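Local coordinates for protein glycoside Hydrolase (Bacteroides uniformis, PDB 5TA0) that probably cleaves agarose chains as a family GH86 glycoside hydrolase, binding neoagaro-oligosaccharides in a glycan cleft, at residues A[51-54]-A[55-59]; A[327-331]-A[332-336]; A[384-387]-A[388-392]; A[438-442]-A[443-447]; A[608-612]-A[613-617]. One frame throughout, in Å; residues are numbered along the deposited sequence.

Interaction 1: A[51-54]-A[55-59]; sequences FHAT and INENY. With AAL (3,6-anhydro-alpha-L-galactopyranose), chain C; EDO (1,2-ethanediol), chain J.
Thr54 and Glu57 meet round a tight bend with both first torsions near +60°: Thr54 OG1 sits between its backbone N and carbonyl carbon (chi1 55°), and Glu57 CG takes the same setting (chi1 56°) before the chain runs on extended. This carries the carboxylate back along the loop, where Glu57 OE2 accepts a weak bond from Thr54 N at 3.3 Å. In return Thr54 OG1 receives a weak, strongly bent bond from Glu57 N, and a short hydroxyl is well suited to that close position. Two waters strengthen the grip. One donates to both His52 O and Glu57 OE2, and another donates to OE2 while also bonding Thr54 OG1. Ala53 fits the space between the charged and aromatic groups, its CB 3.4 Å from Glu57 OE2 and over one face of the Phe51 ring, toward its rim. Beyond the bend, Asn56 ND2 donates to O1 of a 1,2-ethanediol, probably from the crystallisation liquor, at 2.9 Å.

His52, at the centre of an inverse gamma turn, belongs to the glycan pocket: its CE1 comes obliquely to within 3.4 Å of C6 of a 3,6-anhydrogalactose unit. With an alanine here, the sugar would probably lose the ring packed beside its anhydro bridge, and Arg83 would be left without the imidazole nitrogen it bonds. The loop leads from strand 50-51, the first strand of the parallel barrel sheet, toward helix 69-76; Phe51 and Ile55 rest on Val81 of strand 80-84, while Ile55 and Asn56 reach Tyr121 of helix 107-123.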
# COMPACT_ATOMS: atom_id res chain seq x y z
N PHE A 51 3.17 -10.99 2.31
CA PHE A 51 2.70 -10.75 3.68
C PHE A 51 3.88 -10.43 4.59
O PHE A 51 5.06 -10.54 4.18
CB PHE A 51 1.79 -11.86 4.22
CG PHE A 51 2.47 -13.17 4.59
CD1 PHE A 51 2.34 -13.70 5.87
CD2 PHE A 51 3.15 -13.93 3.65
CE1 PHE A 51 2.87 -14.95 6.20
CE2 PHE A 51 3.70 -15.16 3.98
CZ PHE A 51 3.57 -15.67 5.26
N HIS A 52 3.53 -10.00 5.81
CA HIS A 52 4.50 -9.41 6.74
C HIS A 52 5.13 -10.52 7.56
O HIS A 52 4.80 -10.71 8.73
CB HIS A 52 3.78 -8.38 7.61
CG HIS A 52 4.68 -7.49 8.42
ND1 HIS A 52 5.58 -7.96 9.35
CD2 HIS A 52 4.83 -6.15 8.41
CE1 HIS A 52 6.23 -6.95 9.89
NE2 HIS A 52 5.77 -5.84 9.35
N ALA A 53 6.07 -11.25 6.96
CA ALA A 53 6.69 -12.44 7.53
C ALA A 53 8.10 -12.56 6.97
O ALA A 53 8.53 -11.76 6.15
CB ALA A 53 5.86 -13.68 7.22
N THR A 54 8.82 -13.55 7.46
CA THR A 54 10.10 -13.92 6.89
C THR A 54 10.11 -15.43 6.70
O THR A 54 9.33 -16.16 7.33
CB THR A 54 11.28 -13.55 7.82
OG1 THR A 54 11.07 -14.16 9.09
CG2 THR A 54 11.41 -12.05 7.97
N ILE A 55 11.00 -15.90 5.84
CA ILE A 55 11.15 -17.34 5.60
C ILE A 55 11.72 -18.12 6.78
O ILE A 55 11.51 -19.33 6.86
CB ILE A 55 11.96 -17.65 4.31
CG1 ILE A 55 13.43 -17.22 4.45
CG2 ILE A 55 11.30 -17.00 3.11
CD1 ILE A 55 14.28 -17.58 3.25
N ASN A 56 12.38 -17.43 7.70
CA ASN A 56 13.15 -18.08 8.78
C ASN A 56 12.54 -17.96 10.16
O ASN A 56 13.08 -18.51 11.11
CB ASN A 56 14.63 -17.65 8.78
CG ASN A 56 14.81 -16.16 8.92
OD1 ASN A 56 14.14 -15.37 8.25
ND2 ASN A 56 15.73 -15.77 9.78
N GLU A 57 11.42 -17.26 10.31
CA GLU A 57 10.79 -17.21 11.63
C GLU A 57 10.49 -18.68 12.05
O GLU A 57 10.08 -19.49 11.23
CB GLU A 57 9.59 -16.25 11.66
CG GLU A 57 8.49 -16.47 10.68
CD GLU A 57 7.34 -15.54 10.92
OE1 GLU A 57 6.56 -15.87 11.82
OE2 GLU A 57 7.23 -14.49 10.23
N ASN A 58 10.69 -18.95 13.34
CA ASN A 58 10.57 -20.32 13.87
C ASN A 58 9.12 -20.83 13.92
O ASN A 58 8.89 -22.03 14.05
CB ASN A 58 11.34 -20.53 15.21
CG ASN A 58 10.78 -19.78 16.41
OD1 ASN A 58 9.64 -19.32 16.41
ND2 ASN A 58 11.61 -19.67 17.45
N TYR A 59 8.17 -19.92 13.77
CA TYR A 59 6.75 -20.23 13.78
C TYR A 59 6.29 -21.10 12.60
O TYR A 59 5.24 -21.73 12.67
CB TYR A 59 5.91 -18.94 13.82
CG TYR A 59 6.03 -18.10 15.08
CD1 TYR A 59 6.18 -18.69 16.36
CD2 TYR A 59 5.96 -16.71 15.01
CE1 TYR A 59 6.26 -17.92 17.50
CE2 TYR A 59 6.04 -15.93 16.16
CZ TYR A 59 6.20 -16.55 17.39
OH TYR A 59 6.26 -15.75 18.52
C1 AAL C . 4.09 -3.43 13.99
C2 AAL C . 5.57 -3.01 14.10
C3 AAL C . 6.51 -4.20 14.03
C4 AAL C . 6.07 -5.25 15.03
C5 AAL C . 4.82 -5.74 14.35
C6 AAL C . 5.27 -5.85 12.93
O2 AAL C . 5.82 -2.35 15.35
O3 AAL C . 6.30 -4.86 12.78
O4 AAL C . 7.04 -6.32 15.05
O5 AAL C . 3.79 -4.75 14.43
C1 EDO J . 15.50 -11.67 10.48
O1 EDO J . 15.72 -12.85 9.72
C2 EDO J . 15.20 -10.53 9.53
O2 EDO J . 16.38 -10.11 8.86
O HOH W 1 5.03 -12.91 10.50
O HOH W 2 9.02 -12.52 10.61
O HOH W 3 13.04 -13.76 10.83

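Interaction 2: A[327-331]-A[332-336]; sequences SAQTH and DYNRK. With GAL (beta-D-galactopyranose), chain B; AAL (3,6-anhydro-alpha-L-galactopyranose), chain D; SO4 (sulfate ion), chain E.
The amides of Gln329 and Asn334 lie nearly coplanar, 28° apart, although their side chains cross at about a right angle, and both direct an NH2 group at one sulfate oxygen. Asn334 ND2 reaches O1 of the sulfate, probably from the crystallisation liquor, at 2.6 Å, and Gln329 NE2 reaches it at 2.8 Å. Over one face of the His331 ring, toward its rim, sits Gln329 CG; C2 of a galactose lies at the ring edge, in plane. Galactose O4 is held twice, accepting from His331 NE2 at 2.9 Å and donating to Gln329 OE1 at 2.8 Å, while Gln329 NE2 also bonds O3. The other end of the Asn334 amide is tied to the loop: Thr330 OG1 donates to Asn334 OD1 at 2.8 Å, from above the amide plane. A leucine in place of Asn334 would probably leave the threonine hydroxyl without this acceptor and the sulfate without one donor. Tyr333 N to Thr330 O and Asn334 N to His331 O fasten the backbone, which runs on into a type I turn from Tyr333 to Lys336. This is a sugar-binding loop between strand 321-326 and helix 340-358, a loop following a barrel strand, where the substrate sites of such alpha/beta barrels lie.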
# COMPACT_ATOMS: atom_id res chain seq x y z
N SER A 327 -4.44 -2.30 5.23
CA SER A 327 -5.74 -3.02 5.18
C SER A 327 -6.71 -2.29 6.10
O SER A 327 -7.05 -1.16 5.78
CB SER A 327 -5.70 -4.55 5.34
OG SER A 327 -5.31 -4.91 6.64
N ALA A 328 -7.19 -2.94 7.16
CA ALA A 328 -8.13 -2.30 8.10
C ALA A 328 -7.57 -2.40 9.52
O ALA A 328 -6.87 -3.36 9.87
CB ALA A 328 -9.49 -2.97 8.04
N GLN A 329 -7.88 -1.39 10.32
CA GLN A 329 -7.75 -1.49 11.76
C GLN A 329 -9.17 -1.65 12.28
O GLN A 329 -10.03 -0.85 11.94
CB GLN A 329 -7.09 -0.23 12.32
CG GLN A 329 -7.02 -0.26 13.83
CD GLN A 329 -6.10 0.75 14.44
OE1 GLN A 329 -5.57 1.65 13.77
NE2 GLN A 329 -5.91 0.62 15.78
N THR A 330 -9.39 -2.66 13.10
CA THR A 330 -10.75 -3.07 13.49
C THR A 330 -11.03 -2.75 14.98
O THR A 330 -11.21 -3.65 15.78
CB THR A 330 -10.99 -4.56 13.18
OG1 THR A 330 -10.04 -5.37 13.87
CG2 THR A 330 -10.89 -4.85 11.67
N HIS A 331 -11.10 -1.48 15.31
CA HIS A 331 -11.10 -1.04 16.73
C HIS A 331 -12.14 -1.77 17.56
O HIS A 331 -11.83 -2.29 18.62
CB HIS A 331 -11.42 0.43 16.86
CG HIS A 331 -10.44 1.31 16.19
ND1 HIS A 331 -10.49 1.57 14.84
CD2 HIS A 331 -9.38 2.00 16.67
CE1 HIS A 331 -9.49 2.37 14.52
NE2 HIS A 331 -8.80 2.63 15.60
N ASP A 332 -13.37 -1.81 17.06
CA ASP A 332 -14.48 -2.38 17.84
C ASP A 332 -14.37 -3.89 18.02
O ASP A 332 -15.11 -4.46 18.82
CB ASP A 332 -15.84 -2.04 17.22
CG ASP A 332 -16.16 -0.53 17.24
OD1 ASP A 332 -15.45 0.24 17.91
OD2 ASP A 332 -17.11 -0.12 16.53
N TYR A 333 -13.44 -4.55 17.32
CA TYR A 333 -13.19 -5.98 17.46
C TYR A 333 -11.81 -6.32 18.02
O TYR A 333 -11.47 -7.48 18.12
CB TYR A 333 -13.37 -6.66 16.10
CG TYR A 333 -14.81 -6.78 15.71
CD1 TYR A 333 -15.49 -5.73 15.10
CD2 TYR A 333 -15.50 -7.95 15.95
CE1 TYR A 333 -16.83 -5.86 14.76
CE2 TYR A 333 -16.82 -8.09 15.61
CZ TYR A 333 -17.49 -7.04 15.04
OH TYR A 333 -18.83 -7.23 14.69
N ASN A 334 -11.03 -5.32 18.40
CA ASN A 334 -9.65 -5.56 18.82
C ASN A 334 -9.49 -5.96 20.29
O ASN A 334 -8.39 -6.36 20.71
CB ASN A 334 -8.77 -4.37 18.45
CG ASN A 334 -8.40 -4.37 16.98
OD1 ASN A 334 -8.61 -5.37 16.27
ND2 ASN A 334 -7.87 -3.25 16.52
N ARG A 335 -10.58 -5.92 21.06
CA ARG A 335 -10.60 -6.55 22.39
C ARG A 335 -11.49 -7.80 22.41
O ARG A 335 -11.96 -8.23 23.47
CB ARG A 335 -11.03 -5.54 23.46
CG ARG A 335 -10.17 -4.27 23.54
CD ARG A 335 -8.81 -4.52 24.16
N LYS A 336 -11.72 -8.38 21.24
CA LYS A 336 -12.45 -9.63 21.12
C LYS A 336 -11.49 -10.72 20.66
O LYS A 336 -10.44 -10.42 20.07
CB LYS A 336 -13.58 -9.49 20.11
CG LYS A 336 -14.76 -8.68 20.60
CD LYS A 336 -15.65 -8.30 19.44
CE LYS A 336 -17.10 -8.08 19.82
NZ LYS A 336 -17.93 -8.53 18.69
C1 GAL B . -7.32 4.85 18.61
C2 GAL B . -6.51 3.57 18.47
C3 GAL B . -5.20 3.83 17.74
C4 GAL B . -5.44 4.59 16.45
C5 GAL B . -6.23 5.86 16.74
C6 GAL B . -6.45 6.70 15.50
O1 GAL B . -8.62 4.60 19.18
O2 GAL B . -6.19 3.03 19.75
O3 GAL B . -4.61 2.54 17.53
O4 GAL B . -6.17 3.80 15.50
O5 GAL B . -7.49 5.45 17.32
O6 GAL B . -7.16 7.89 15.83
C1 AAL D . -3.20 2.54 17.28
C2 AAL D . -2.62 1.32 17.99
C3 AAL D . -1.24 1.07 17.43
C4 AAL D . -1.30 0.81 15.95
C5 AAL D . -1.58 2.21 15.48
C6 AAL D . -0.57 3.00 16.27
O2 AAL D . -3.44 0.16 17.78
O3 AAL D . -0.48 2.28 17.53
O4 AAL D . -0.01 0.43 15.51
O5 AAL D . -2.92 2.52 15.87
S SO4 E . -6.90 -0.70 19.17
O1 SO4 E . -6.98 -1.13 17.75
O2 SO4 E . -5.88 0.38 19.32
O3 SO4 E . -6.49 -1.87 19.99
O4 SO4 E . -8.23 -0.20 19.58
O HOH W 4 -6.94 -4.28 13.77

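Interaction 3: A[384-387]-A[388-392]; sequences GLAH and TARML
Arg390 NE donates to His387 O at 2.9 Å, the shortest direct polar bond between 384-387 and 388-392, though it is bent (136° at the hydrogen) and tilted from the guanidinium plane. A bend in the arginine chain at chi3 (-65°) helps bring NE round to this carbonyl. A water at the guanidinium edge donates to the same oxygen at 2.8 Å and accepts from Arg390 NH2, which also forms a salt bridge with Glu397. The second direct bond runs from Ala389 N to His387 ND1 at 3.1 Å, approaching the ring near its edge.

Packing surrounds these bonds. Ala386 CB sits over the centre of one guanidinium face, 3.5 Å from Arg390 CZ, where the small methyl can lie flat against the guanidinium. Arg390 CG and CD lie against His387 CB, and Ala389 CB touches His387 CE1 at 3.9 Å. Outside the loop, the His387 ring meets Trp377 at about 80°, and Thr388 rests on Arg342 of helix 340-358.

His387 is a residue of the glycan pocket and touches a bound galactose. Its carbonyl is gripped by arginine and water while ND1 takes a backbone N-H, so these bonds probably limit both the backbone position and the rotation of the ring that touches the galactose.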
# COMPACT_ATOMS: atom_id res chain seq x y z
N GLY A 384 -6.36 -13.28 27.36
CA GLY A 384 -6.73 -14.28 26.37
C GLY A 384 -6.81 -13.77 24.93
O GLY A 384 -7.39 -14.46 24.09
N LEU A 385 -6.26 -12.59 24.66
CA LEU A 385 -6.32 -11.97 23.32
C LEU A 385 -5.09 -12.25 22.49
O LEU A 385 -3.97 -11.93 22.90
CB LEU A 385 -6.53 -10.45 23.43
CG LEU A 385 -7.87 -10.02 24.06
CD1 LEU A 385 -7.88 -8.51 24.25
CD2 LEU A 385 -9.08 -10.47 23.25
N ALA A 386 -5.32 -12.85 21.32
CA ALA A 386 -4.30 -13.12 20.33
C ALA A 386 -4.13 -11.94 19.41
O ALA A 386 -4.93 -11.02 19.36
CB ALA A 386 -4.71 -14.33 19.53
N HIS A 387 -3.05 -11.98 18.64
CA HIS A 387 -2.75 -10.95 17.65
C HIS A 387 -3.90 -10.85 16.65
O HIS A 387 -4.44 -11.86 16.20
CB HIS A 387 -1.43 -11.31 16.95
CG HIS A 387 -0.86 -10.20 16.13
ND1 HIS A 387 -1.33 -9.90 14.88
CD2 HIS A 387 0.15 -9.35 16.38
CE1 HIS A 387 -0.60 -8.92 14.37
NE2 HIS A 387 0.28 -8.54 15.28
N THR A 388 -4.25 -9.62 16.28
CA THR A 388 -5.45 -9.40 15.47
C THR A 388 -5.27 -9.55 13.94
O THR A 388 -6.23 -9.42 13.21
CB THR A 388 -6.10 -8.05 15.79
OG1 THR A 388 -5.20 -7.00 15.45
CG2 THR A 388 -6.48 -7.96 17.28
N ALA A 389 -4.07 -9.86 13.47
CA ALA A 389 -3.80 -9.97 12.01
C ALA A 389 -2.85 -11.12 11.70
O ALA A 389 -1.66 -10.91 11.42
CB ALA A 389 -3.24 -8.65 11.51
N ARG A 390 -3.37 -12.34 11.80
CA ARG A 390 -2.62 -13.58 11.65
C ARG A 390 -3.11 -14.45 10.51
O ARG A 390 -4.30 -14.62 10.34
CB ARG A 390 -2.69 -14.44 12.93
CG ARG A 390 -2.01 -13.85 14.14
CD ARG A 390 -2.30 -14.68 15.36
NE ARG A 390 -3.73 -14.62 15.66
CZ ARG A 390 -4.45 -15.58 16.25
NH1 ARG A 390 -3.89 -16.69 16.71
NH2 ARG A 390 -5.76 -15.39 16.35
N MET A 391 -2.17 -15.03 9.76
CA MET A 391 -2.46 -16.07 8.78
C MET A 391 -2.86 -17.40 9.39
O MET A 391 -3.51 -18.21 8.72
CB MET A 391 -1.24 -16.32 7.88
CG MET A 391 -0.84 -15.13 7.04
SD MET A 391 -2.16 -14.49 5.99
CE MET A 391 -2.70 -15.94 5.12
N LEU A 392 -2.47 -17.64 10.64
CA LEU A 392 -2.72 -18.90 11.35
C LEU A 392 -3.40 -18.58 12.66
O LEU A 392 -3.02 -17.63 13.35
CB LEU A 392 -1.42 -19.61 11.69
CG LEU A 392 -0.50 -20.04 10.56
CD1 LEU A 392 0.81 -20.53 11.14
CD2 LEU A 392 -1.17 -21.07 9.68
O HOH W 5 -6.56 -12.91 14.67

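Interaction 4: A[438-442]-A[443-447]; sequences AYVDG and KNVYF
Val440 lies side by side with Val445, the two pointing the same way, so that CG2 of Val440 rests 4.1 Å from CG2 of Val445. On the same face of the sheet Ala438 CB touches Phe447 CD1 at 4.3 Å, coming obliquely to the ring; the small methyl accommodates the broad aromatic neighbour. Leu29 of strand 25-30 adds to this apolar side by packing on Ala438, Val445 and Phe447.

The other face carries Tyr439, Asp441, Asn444 and Tyr446. Asp441 CB lies at the edge of the Tyr446 ring, 4.2 Å from CE2. With CG anti to the backbone N (chi1 -178°), the Asp441 carboxylate is placed so that a single water joins it to the tyrosine, donating to Asp441 OD2 at 2.7 Å and accepting from Tyr446 OH. Asn444 OD1 turns to Asn514 ND2, while Tyr439 OH bonds Asp437.

Between the faces the backbones pair in antiparallel register, axes 4.7 Å apart. Tyr439 and Tyr446 bond each other through N and O in both directions, as do Asp441 and Asn444, whereas the valines form a non-hydrogen-bonded pair. The reversal is a type II' turn, Asp441 to Asn444. Gly442 suits it: with phi 65° and psi -111°, a side-chain carbon would clash with Lys443 N. Lys443, next in the turn, is exposed, and its extended chain brings NZ to a weak bond with Asp516 O. A two-residue turn closing paired antiparallel strands is the classic tight beta hairpin, here set among inner strands of the large sheet in the beta-sandwich domain.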
# COMPACT_ATOMS: atom_id res chain seq x y z
N ALA A 438 -7.04 -6.46 -15.44
CA ALA A 438 -6.90 -7.76 -16.09
C ALA A 438 -5.49 -8.01 -16.55
O ALA A 438 -4.77 -7.07 -16.92
CB ALA A 438 -7.85 -7.87 -17.26
N TYR A 439 -5.11 -9.29 -16.55
CA TYR A 439 -3.75 -9.74 -16.89
C TYR A 439 -3.83 -11.01 -17.72
O TYR A 439 -4.61 -11.93 -17.41
CB TYR A 439 -2.88 -9.94 -15.61
CG TYR A 439 -2.76 -8.65 -14.82
CD1 TYR A 439 -1.72 -7.77 -15.09
CD2 TYR A 439 -3.74 -8.25 -13.93
CE1 TYR A 439 -1.63 -6.53 -14.46
CE2 TYR A 439 -3.67 -7.02 -13.30
CZ TYR A 439 -2.61 -6.16 -13.57
OH TYR A 439 -2.52 -4.92 -12.99
N VAL A 440 -3.01 -11.07 -18.76
CA VAL A 440 -3.00 -12.18 -19.73
C VAL A 440 -1.69 -12.95 -19.61
O VAL A 440 -0.61 -12.40 -19.82
CB VAL A 440 -3.09 -11.64 -21.16
CG1 VAL A 440 -2.92 -12.77 -22.18
CG2 VAL A 440 -4.40 -10.90 -21.40
N ASP A 441 -1.80 -14.21 -19.22
CA ASP A 441 -0.67 -15.11 -19.10
C ASP A 441 -0.83 -16.25 -20.07
O ASP A 441 -1.38 -17.29 -19.73
CB ASP A 441 -0.57 -15.68 -17.68
CG ASP A 441 0.64 -16.60 -17.50
OD1 ASP A 441 1.67 -16.36 -18.14
OD2 ASP A 441 0.56 -17.51 -16.68
N GLY A 442 -0.35 -16.04 -21.29
CA GLY A 442 -0.45 -17.08 -22.34
C GLY A 442 -1.89 -17.37 -22.73
O GLY A 442 -2.56 -16.53 -23.30
N LYS A 443 -2.35 -18.56 -22.35
CA LYS A 443 -3.72 -19.02 -22.61
C LYS A 443 -4.71 -18.57 -21.54
O LYS A 443 -5.92 -18.71 -21.71
CB LYS A 443 -3.75 -20.56 -22.69
CG LYS A 443 -2.75 -21.13 -23.69
CD LYS A 443 -2.88 -22.62 -23.92
CE LYS A 443 -1.83 -23.08 -24.92
NZ LYS A 443 -2.09 -24.44 -25.46
N ASN A 444 -4.19 -18.06 -20.43
CA ASN A 444 -5.02 -17.68 -19.29
C ASN A 444 -5.19 -16.18 -19.17
O ASN A 444 -4.22 -15.43 -19.35
CB ASN A 444 -4.41 -18.20 -18.00
CG ASN A 444 -4.48 -19.70 -17.91
OD1 ASN A 444 -5.55 -20.27 -18.00
ND2 ASN A 444 -3.34 -20.33 -17.74
N VAL A 445 -6.41 -15.75 -18.88
CA VAL A 445 -6.71 -14.33 -18.65
C VAL A 445 -7.41 -14.20 -17.31
O VAL A 445 -8.38 -14.91 -17.06
CB VAL A 445 -7.60 -13.73 -19.75
CG1 VAL A 445 -7.79 -12.23 -19.55
CG2 VAL A 445 -7.00 -14.01 -21.11
N TYR A 446 -6.94 -13.28 -16.48
CA TYR A 446 -7.46 -13.04 -15.13
C TYR A 446 -8.11 -11.68 -15.15
O TYR A 446 -7.45 -10.67 -15.42
CB TYR A 446 -6.33 -13.10 -14.08
CG TYR A 446 -5.62 -14.40 -14.13
CD1 TYR A 446 -6.17 -15.53 -13.52
CD2 TYR A 446 -4.44 -14.54 -14.85
CE1 TYR A 446 -5.55 -16.75 -13.61
CE2 TYR A 446 -3.80 -15.77 -14.94
CZ TYR A 446 -4.37 -16.87 -14.31
OH TYR A 446 -3.79 -18.11 -14.41
N PHE A 447 -9.42 -11.65 -14.90
CA PHE A 447 -10.24 -10.45 -14.92
C PHE A 447 -10.70 -10.21 -13.48
O PHE A 447 -11.44 -11.03 -12.91
CB PHE A 447 -11.42 -10.70 -15.86
CG PHE A 447 -12.29 -9.50 -16.16
CD1 PHE A 447 -11.91 -8.18 -15.96
CD2 PHE A 447 -13.54 -9.74 -16.75
CE1 PHE A 447 -12.75 -7.14 -16.29
CE2 PHE A 447 -14.36 -8.70 -17.12
CZ PHE A 447 -13.97 -7.42 -16.90
O HOH W 6 -1.21 -18.25 -14.82

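Interaction 5: A[608-612]-A[613-617]; sequences VPVDY and SILKG
Asp611 OD2 is gripped twice by one residue, accepting hydrogen bonds from Ser613 OG at 2.8 Å and from Ser613 N at 3.1 Å. Both donors come from the same face of the carboxylate, well above its plane. With CG anti to the backbone N of Asp611 (chi1 178°), the acid reaches forward over the start of the next turn, and the short serine side chain can fold back to meet it. The backbone closes twice in succession beneath them: Ile614 N bonds Asp611 O at 3.1 Å, and Leu615 N bonds Tyr612 O at the same distance.

Apolar groups pack alongside. Ile614 CD1 lies 3.8 Å from Asp611 CB, the two side chains crossing at about a right angle. Leu615 CD1 is shared, 4.3 Å from Val610 CG1 and 4.4 Å from Tyr612 CD1, which it approaches obliquely. A leucine suits this place because its apolar end also packs on strands 558-568, 577-580 and 631-642. The tyrosine hydroxyl is bonded to Asn641 and Thr555 N, and its ring takes a cation-pi contact from Lys554.

Asp611 OD2 to Ser613 N makes an Asx turn, and the two successive i+3 to i bonds a short 3-10 turn. Together they form the connection that leaves strand 602-609, at the border of one sheet, for strand 619-624 of another in the C-terminal beta domain.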
# COMPACT_ATOMS: atom_id res chain seq x y z
N VAL A 608 -12.84 12.95 -13.32
CA VAL A 608 -13.68 13.64 -14.30
C VAL A 608 -13.24 13.23 -15.71
O VAL A 608 -12.20 13.68 -16.19
CB VAL A 608 -13.57 15.16 -14.15
CG1 VAL A 608 -14.51 15.86 -15.13
CG2 VAL A 608 -13.87 15.60 -12.71
N PRO A 609 -14.03 12.37 -16.39
CA PRO A 609 -13.71 12.10 -17.79
C PRO A 609 -13.76 13.38 -18.60
O PRO A 609 -14.61 14.25 -18.35
CB PRO A 609 -14.81 11.14 -18.21
CG PRO A 609 -15.21 10.45 -16.95
CD PRO A 609 -15.18 11.57 -15.93
N VAL A 610 -12.85 13.54 -19.55
CA VAL A 610 -12.79 14.75 -20.37
C VAL A 610 -12.58 14.37 -21.83
O VAL A 610 -11.77 13.52 -22.16
CB VAL A 610 -11.72 15.76 -19.89
CG1 VAL A 610 -10.33 15.16 -19.87
CG2 VAL A 610 -11.75 17.03 -20.73
N ASP A 611 -13.36 15.00 -22.70
CA ASP A 611 -13.25 14.80 -24.13
C ASP A 611 -11.80 15.06 -24.57
O ASP A 611 -11.27 16.15 -24.38
CB ASP A 611 -14.25 15.78 -24.78
CG ASP A 611 -14.26 15.76 -26.29
OD1 ASP A 611 -15.09 16.54 -26.83
OD2 ASP A 611 -13.48 15.05 -26.94
N TYR A 612 -11.20 14.04 -25.17
CA TYR A 612 -9.80 14.11 -25.63
C TYR A 612 -9.53 15.28 -26.59
O TYR A 612 -8.47 15.89 -26.54
CB TYR A 612 -9.42 12.79 -26.28
CG TYR A 612 -7.93 12.51 -26.45
CD1 TYR A 612 -7.11 12.27 -25.34
CD2 TYR A 612 -7.36 12.46 -27.71
CE1 TYR A 612 -5.77 11.97 -25.50
CE2 TYR A 612 -6.03 12.17 -27.88
CZ TYR A 612 -5.24 11.94 -26.77
OH TYR A 612 -3.92 11.65 -26.97
N SER A 613 -10.52 15.62 -27.42
CA SER A 613 -10.39 16.72 -28.38
C SER A 613 -10.24 18.10 -27.75
O SER A 613 -9.73 19.00 -28.41
CB SER A 613 -11.56 16.73 -29.37
OG SER A 613 -12.79 17.04 -28.74
N ILE A 614 -10.67 18.27 -26.50
CA ILE A 614 -10.53 19.54 -25.77
C ILE A 614 -9.09 19.77 -25.30
O ILE A 614 -8.68 20.91 -25.05
CB ILE A 614 -11.48 19.56 -24.51
CG1 ILE A 614 -12.95 19.50 -24.97
CG2 ILE A 614 -11.22 20.74 -23.59
CD1 ILE A 614 -13.96 19.44 -23.84
N LEU A 615 -8.34 18.69 -25.14
CA LEU A 615 -6.98 18.78 -24.58
C LEU A 615 -5.97 19.21 -25.63
O LEU A 615 -6.14 18.98 -26.84
CB LEU A 615 -6.56 17.44 -23.98
CG LEU A 615 -7.43 16.96 -22.83
CD1 LEU A 615 -6.92 15.59 -22.42
CD2 LEU A 615 -7.44 17.91 -21.64
N LYS A 616 -4.89 19.79 -25.14
CA LYS A 616 -3.77 20.25 -25.96
C LYS A 616 -2.49 19.85 -25.24
O LYS A 616 -2.53 19.11 -24.26
CB LYS A 616 -3.80 21.79 -26.09
CG LYS A 616 -5.07 22.41 -26.58
CD LYS A 616 -4.79 23.85 -26.98
CE LYS A 616 -4.57 24.79 -25.82
NZ LYS A 616 -4.74 26.20 -26.30
N GLY A 617 -1.35 20.36 -25.68
CA GLY A 617 -0.09 20.15 -24.95
C GLY A 617 -0.02 20.93 -23.67
O GLY A 617 0.39 20.40 -22.63

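The five contacts follow one another along the chain without overlapping. Interactions 1, 2 and 3 belong to the catalytic barrel, in loops after strands 50-51, 321-326 and 364-369 of one parallel sheet, and each contributes to the glycan pocket. Interaction 3 joins the other two: Met391 packs on Phe51, while Leu385 and Thr388 touch the 332-336 segment, its centre being about 11 Å from that of interaction 2. Interaction 4 stands in the nine-stranded sheet, about 30 Å from interaction 1 between centres. Interaction 5 is about 50 Å from interaction 3 between centres. Of the five, interactions 1, 2 and 3 hold residues of the glycan pocket, while 4 and 5 lie in the beta domains.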